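Local coordinates for protein cysteine desulfurase (Fervidobacterium islandicum, PDB 6A6E) that probably uses pyridoxal 5'-phosphate to strip sulfur from L-cysteine, leaving alanine and a persulfide, as the SufS desulfurase of a sulfur-mobilising system, at residues A[162-167]-A[195-200]; A[183-186]-A[191-194]. One frame throughout, in Å; residues are numbered along the deposited sequence.

Contact 1: residues A[162-167]-A[195-200]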
loop_
_atom_site.group_PDB
_atom_site.type_symbol
_atom_site.label_atom_id
_atom_site.label_comp_id
_atom_site.label_asym_id
_atom_site.label_seq_id
_atom_site.Cartn_x
_atom_site.Cartn_y
_atom_site.Cartn_z
ATOM N N ILE A 162 6.571 -5.348 31.050
ATOM C CA ILE A 162 7.858 -5.987 30.753
ATOM C C ILE A 162 8.915 -5.256 31.627
ATOM O O ILE A 162 9.250 -4.116 31.357
ATOM C CB ILE A 162 8.255 -5.842 29.272
ATOM C CG1 ILE A 162 7.215 -6.470 28.369
ATOM C CG2 ILE A 162 9.672 -6.399 29.029
ATOM C CD1 ILE A 162 7.280 -7.953 28.292
ATOM N N THR A 163 9.369 -5.890 32.707
ATOM C CA THR A 163 10.308 -5.251 33.639
ATOM C C THR A 163 11.715 -5.419 33.124
ATOM O O THR A 163 11.991 -6.339 32.352
ATOM C CB THR A 163 10.206 -5.873 35.076
ATOM O OG1 THR A 163 10.587 -7.249 35.023
ATOM C CG2 THR A 163 8.810 -5.746 35.580
ATOM N N ASN A 164 12.593 -4.505 33.524
ATOM C CA ASN A 164 14.042 -4.642 33.254
ATOM C C ASN A 164 14.577 -5.965 33.705
ATOM O O ASN A 164 15.394 -6.594 32.994
ATOM C CB ASN A 164 14.837 -3.519 33.936
ATOM C CG ASN A 164 14.706 -2.211 33.234
ATOM O OD1 ASN A 164 13.952 -2.093 32.254
ATOM N ND2 ASN A 164 15.484 -1.210 33.684
ATOM N N GLU A 165 14.104 -6.426 34.862
ATOM C CA GLU A 165 14.508 -7.750 35.363
ATOM C C GLU A 165 14.089 -8.877 34.461
ATOM O O GLU A 165 14.908 -9.801 34.211
ATOM C CB GLU A 165 13.985 -8.005 36.786
ATOM C CG GLU A 165 14.412 -9.316 37.430
ATOM C CD GLU A 165 15.946 -9.551 37.470
ATOM O OE1 GLU A 165 16.781 -8.574 37.542
ATOM O OE2 GLU A 165 16.342 -10.750 37.433
ATOM N N SER A 166 12.844 -8.837 33.955
ATOM C CA SER A 166 12.415 -9.861 32.979
ATOM C C SER A 166 13.355 -9.883 31.773
ATOM O O SER A 166 13.747 -10.937 31.280
ATOM C CB SER A 166 10.974 -9.617 32.510
ATOM O OG SER A 166 10.620 -10.683 31.638
ATOM N N ILE A 167 13.756 -8.711 31.316
ATOM C CA ILE A 167 14.675 -8.638 30.149
ATOM C C ILE A 167 16.030 -9.293 30.394
ATOM O O ILE A 167 16.444 -10.214 29.655
ATOM C CB ILE A 167 14.853 -7.178 29.668
ATOM C CG1 ILE A 167 13.552 -6.736 28.964
ATOM C CG2 ILE A 167 15.955 -7.086 28.624
ATOM C CD1 ILE A 167 13.404 -5.261 28.977
ATOM N N ILE A 195 14.429 0.292 24.941
ATOM C CA ILE A 195 15.112 -0.199 23.737
ATOM C C ILE A 195 16.653 -0.318 23.845
ATOM O O ILE A 195 17.229 -1.349 23.416
ATOM C CB ILE A 195 14.787 0.703 22.528
ATOM C CG1 ILE A 195 13.303 0.610 22.222
ATOM C CG2 ILE A 195 15.599 0.260 21.325
ATOM C CD1 ILE A 195 12.835 1.635 21.205
ATOM N N GLU A 196 17.309 0.687 24.415
ATOM C CA GLU A 196 18.794 0.616 24.599
ATOM C C GLU A 196 19.245 -0.506 25.534
ATOM O O GLU A 196 20.207 -1.220 25.253
ATOM C CB GLU A 196 19.331 1.965 25.032
ATOM C CG GLU A 196 19.202 2.947 23.880
ATOM C CD GLU A 196 19.889 4.288 24.078
ATOM O OE1 GLU A 196 20.997 4.318 24.615
ATOM O OE2 GLU A 196 19.337 5.315 23.638
ATOM N N LEU A 197 18.486 -0.730 26.597
ATOM C CA LEU A 197 18.794 -1.856 27.495
ATOM C C LEU A 197 18.651 -3.157 26.699
ATOM O O LEU A 197 19.491 -4.057 26.792
ATOM C CB LEU A 197 17.874 -1.825 28.689
ATOM C CG LEU A 197 17.934 -3.074 29.574
ATOM C CD1 LEU A 197 19.293 -3.234 30.265
ATOM C CD2 LEU A 197 16.776 -3.017 30.561
ATOM N N ILE A 198 17.612 -3.248 25.857
ATOM C CA ILE A 198 17.480 -4.441 25.017
ATOM C C ILE A 198 18.614 -4.560 24.032
ATOM O O ILE A 198 19.170 -5.651 23.829
ATOM C CB ILE A 198 16.067 -4.515 24.337
ATOM C CG1 ILE A 198 15.026 -4.648 25.426
ATOM C CG2 ILE A 198 15.973 -5.693 23.347
ATOM C CD1 ILE A 198 13.654 -4.295 24.963
ATOM N N ARG A 199 19.014 -3.452 23.430
ATOM C CA ARG A 199 20.072 -3.510 22.430
ATOM C C ARG A 199 21.392 -4.044 23.056
ATOM O O ARG A 199 22.077 -4.882 22.440
ATOM C CB ARG A 199 20.281 -2.107 21.899
ATOM C CG ARG A 199 21.567 -1.839 21.121
ATOM C CD ARG A 199 21.639 -2.499 19.766
ATOM N NE ARG A 199 21.651 -3.963 19.738
ATOM C CZ ARG A 199 21.540 -4.686 18.614
ATOM N NH1 ARG A 199 21.383 -4.093 17.428
ATOM N NH2 ARG A 199 21.525 -6.012 18.657
ATOM N N GLU A 200 21.730 -3.574 24.261
ATOM C CA GLU A 200 22.981 -4.083 24.967
ATOM C C GLU A 200 22.861 -5.456 25.525
ATOM O O GLU A 200 23.845 -6.222 25.492
ATOM C CB GLU A 200 23.480 -3.130 26.055
ATOM C CG GLU A 200 23.591 -1.674 25.634
ATOM C CD GLU A 200 24.430 -1.455 24.378
ATOM O OE1 GLU A 200 25.241 -2.353 24.039
ATOM O OE2 GLU A 200 24.264 -0.382 23.730
#
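L197 reaches from the first turn of helix 195-201 to the start of helix 164-173, where one of its methyls meets the side chain of N164. Its CG is anti to the backbone N (chi1 170°), which carries the isobutyl group toward helix 164-173. Methyl CD2 does all the touching: it lies over the flat face of the N164 amide, 3.5 Å from CG and 3.4 Å from OD1 of that residue, at the partly open edge of the interface. An asparagine suits that place because its planar group offers the leucine a face while its polar edge can stay near solvent. The same CD2 lies 4.3 Å from CD1 of I167, so L197 spans both residues that helix 164-173 offers here.

One residue on, I198 is buried, and its CG1 lies 4.0 Å from CD1 and 4.1 Å from CG2 of I167, so the methylene rests against both branches of the opposing isoleucine, and the two side chains cross at about a right angle. Branched aliphatic residues fit this buried, apolar strip, since I198 also packs on V180 and I182 of strand 179-183 and on L207 of strand 206-210. The facing helix starts at T163, the N-cap, whose OG1 accepts a 3.0 Å bond from N of S166. With 184 Å² buried, the pairing is modest: two neighbouring helices laid on the mixed, largely parallel sheet, the α/β layering of the large domain in fold-type I PLP enzymes.

Contact 2: residues A[183-186]-A[191-194]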
loop_
_atom_site.group_PDB
_atom_site.type_symbol
_atom_site.label_atom_id
_atom_site.label_comp_id
_atom_site.label_asym_id
_atom_site.label_seq_id
_atom_site.Cartn_x
_atom_site.Cartn_y
_atom_site.Cartn_z
ATOM N N THR A 183 8.218 -4.436 20.503
ATOM C CA THR A 183 7.509 -3.197 20.372
ATOM C C THR A 183 8.275 -2.062 21.047
ATOM O O THR A 183 8.961 -2.237 22.038
ATOM C CB THR A 183 6.079 -3.279 20.962
ATOM O OG1 THR A 183 5.425 -2.053 20.711
ATOM C CG2 THR A 183 6.063 -3.554 22.500
ATOM N N GLY A 184 8.235 -0.902 20.433
ATOM C CA GLY A 184 8.790 0.282 21.017
ATOM C C GLY A 184 7.841 0.819 22.083
ATOM O O GLY A 184 8.267 1.562 22.997
ATOM N N GLN A 185 6.553 0.490 21.961
ATOM C CA GLN A 185 5.538 0.852 22.962
ATOM C C GLN A 185 4.271 0.058 22.707
ATOM O O GLN A 185 3.793 0.020 21.552
ATOM C CB GLN A 185 5.186 2.340 22.852
ATOM C CG GLN A 185 4.047 2.792 23.774
ATOM C CD GLN A 185 3.640 4.229 23.554
ATOM O OE1 GLN A 185 4.024 4.833 22.573
ATOM N NE2 GLN A 185 2.904 4.794 24.476
ATOM N N SER A 186 3.718 -0.559 23.762
ATOM C CA SER A 186 2.536 -1.407 23.657
ATOM C C SER A 186 1.320 -0.561 23.374
ATOM O O SER A 186 1.131 0.509 23.971
ATOM C CB SER A 186 2.328 -2.268 24.911
ATOM O OG SER A 186 1.038 -2.899 24.943
ATOM N N GLN A 191 3.127 0.939 27.686
ATOM C CA GLN A 191 4.508 0.959 28.185
ATOM C C GLN A 191 5.516 1.257 27.066
ATOM O O GLN A 191 5.638 0.461 26.117
ATOM C CB GLN A 191 4.896 -0.388 28.828
ATOM C CG GLN A 191 6.286 -0.319 29.466
ATOM C CD GLN A 191 6.799 -1.611 30.035
ATOM O OE1 GLN A 191 6.153 -2.646 29.924
ATOM N NE2 GLN A 191 8.028 -1.568 30.607
ATOM N N GLU A 192 6.234 2.373 27.171
ATOM C CA GLU A 192 7.425 2.598 26.349
ATOM C C GLU A 192 8.567 1.675 26.800
ATOM O O GLU A 192 8.913 1.667 27.952
ATOM C CB GLU A 192 7.877 4.049 26.403
ATOM C CG GLU A 192 6.811 5.010 25.844
ATOM C CD GLU A 192 7.195 6.487 25.904
ATOM O OE1 GLU A 192 8.195 6.817 26.574
ATOM O OE2 GLU A 192 6.488 7.340 25.284
ATOM N N MET A 193 9.115 0.890 25.869
ATOM C CA MET A 193 10.089 -0.115 26.188
ATOM C C MET A 193 11.524 0.456 26.262
ATOM O O MET A 193 11.868 1.404 25.554
ATOM C CB MET A 193 10.050 -1.272 25.175
ATOM C CG MET A 193 8.740 -2.056 25.140
ATOM S SD MET A 193 8.242 -2.749 26.764
ATOM C CE MET A 193 6.590 -3.392 26.452
ATOM N N PRO A 194 12.358 -0.169 27.089
ATOM C CA PRO A 194 13.736 0.220 27.267
ATOM C C PRO A 194 14.561 -0.336 26.104
ATOM O O PRO A 194 15.330 -1.290 26.237
ATOM C CB PRO A 194 14.082 -0.410 28.638
ATOM C CG PRO A 194 13.337 -1.699 28.609
ATOM C CD PRO A 194 11.995 -1.310 27.958
HETATM O O HOH W 1 10.530 2.904 23.741
#
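G184 and M193 join the two arms of a loop that follows strand 179-183 and doubles back before helix 195-201, in the PLP-binding α/β domain of the class-V aminotransferase family. A single β bridge pairs Q185 with E192, and two backbone bonds flank it. N of M193 gives a nearly straight bond (171°) to O of G184 at 3.1 Å, and N of S186 donates to O of Q191 at 3.2 Å. O of Q191 also has a CA-H...O contact with CA of Q185, at 3.2 Å. O of G184 also accepts a hydrogen bond from a water, which donates a second one to O of M193, each 2.7 Å long, and so ties the arms together again.

Beyond the two segments, N of T183 bonds to OE1 of E132, and G184 shares a backbone bond with D210. Three side-chain ends also find outside partners: OE1 of Q185 in H217, OG of S186 in N of T189 and N of V188, and E192 in a salt bridge with K218. The aliphatic part of E192 lies against Q185, CG to CD at 4.0 Å, with amide and carboxylate planes almost perpendicular.

T183 and Q185 border the cofactor. The threonine hydroxyl, anti to the backbone N (chi1 -176°), donates to O of Q185 at 2.8 Å, standing above that carbonyl's plane. A valine in its place would probably leave O of Q185 without this donor and the loop beside PLP less firmly held. Methionine suits the other side because its flexible chain, bent at chi2 (-56°), sets CG of M193 3.1 Å from O of T183 and both CE and CG 4.0 Å from CG2 of T183.

In the fold
Contact 2 is nested in sequence inside the loop closed by contact 1, and their centres lie 10 Å apart. P194, the N-cap of helix 195-201, joins them: its CG packs 3.6 Å from CD1 of I167 and 3.7 Å from OD1 of N164. A second junction lies at I162, whose O is 2.9 Å from NE2 of Q191, a probable hydrogen bond, and whose CG1 meets CE of M193 at 3.7 Å. The two differ in depth relative to the cofactor. In 183-186/191-194 the side chain of T183 comes within about 4 Å of PLP, whereas in 162-167/195-200 that of I198 remains about 13 Å from it, on the outer helical layer.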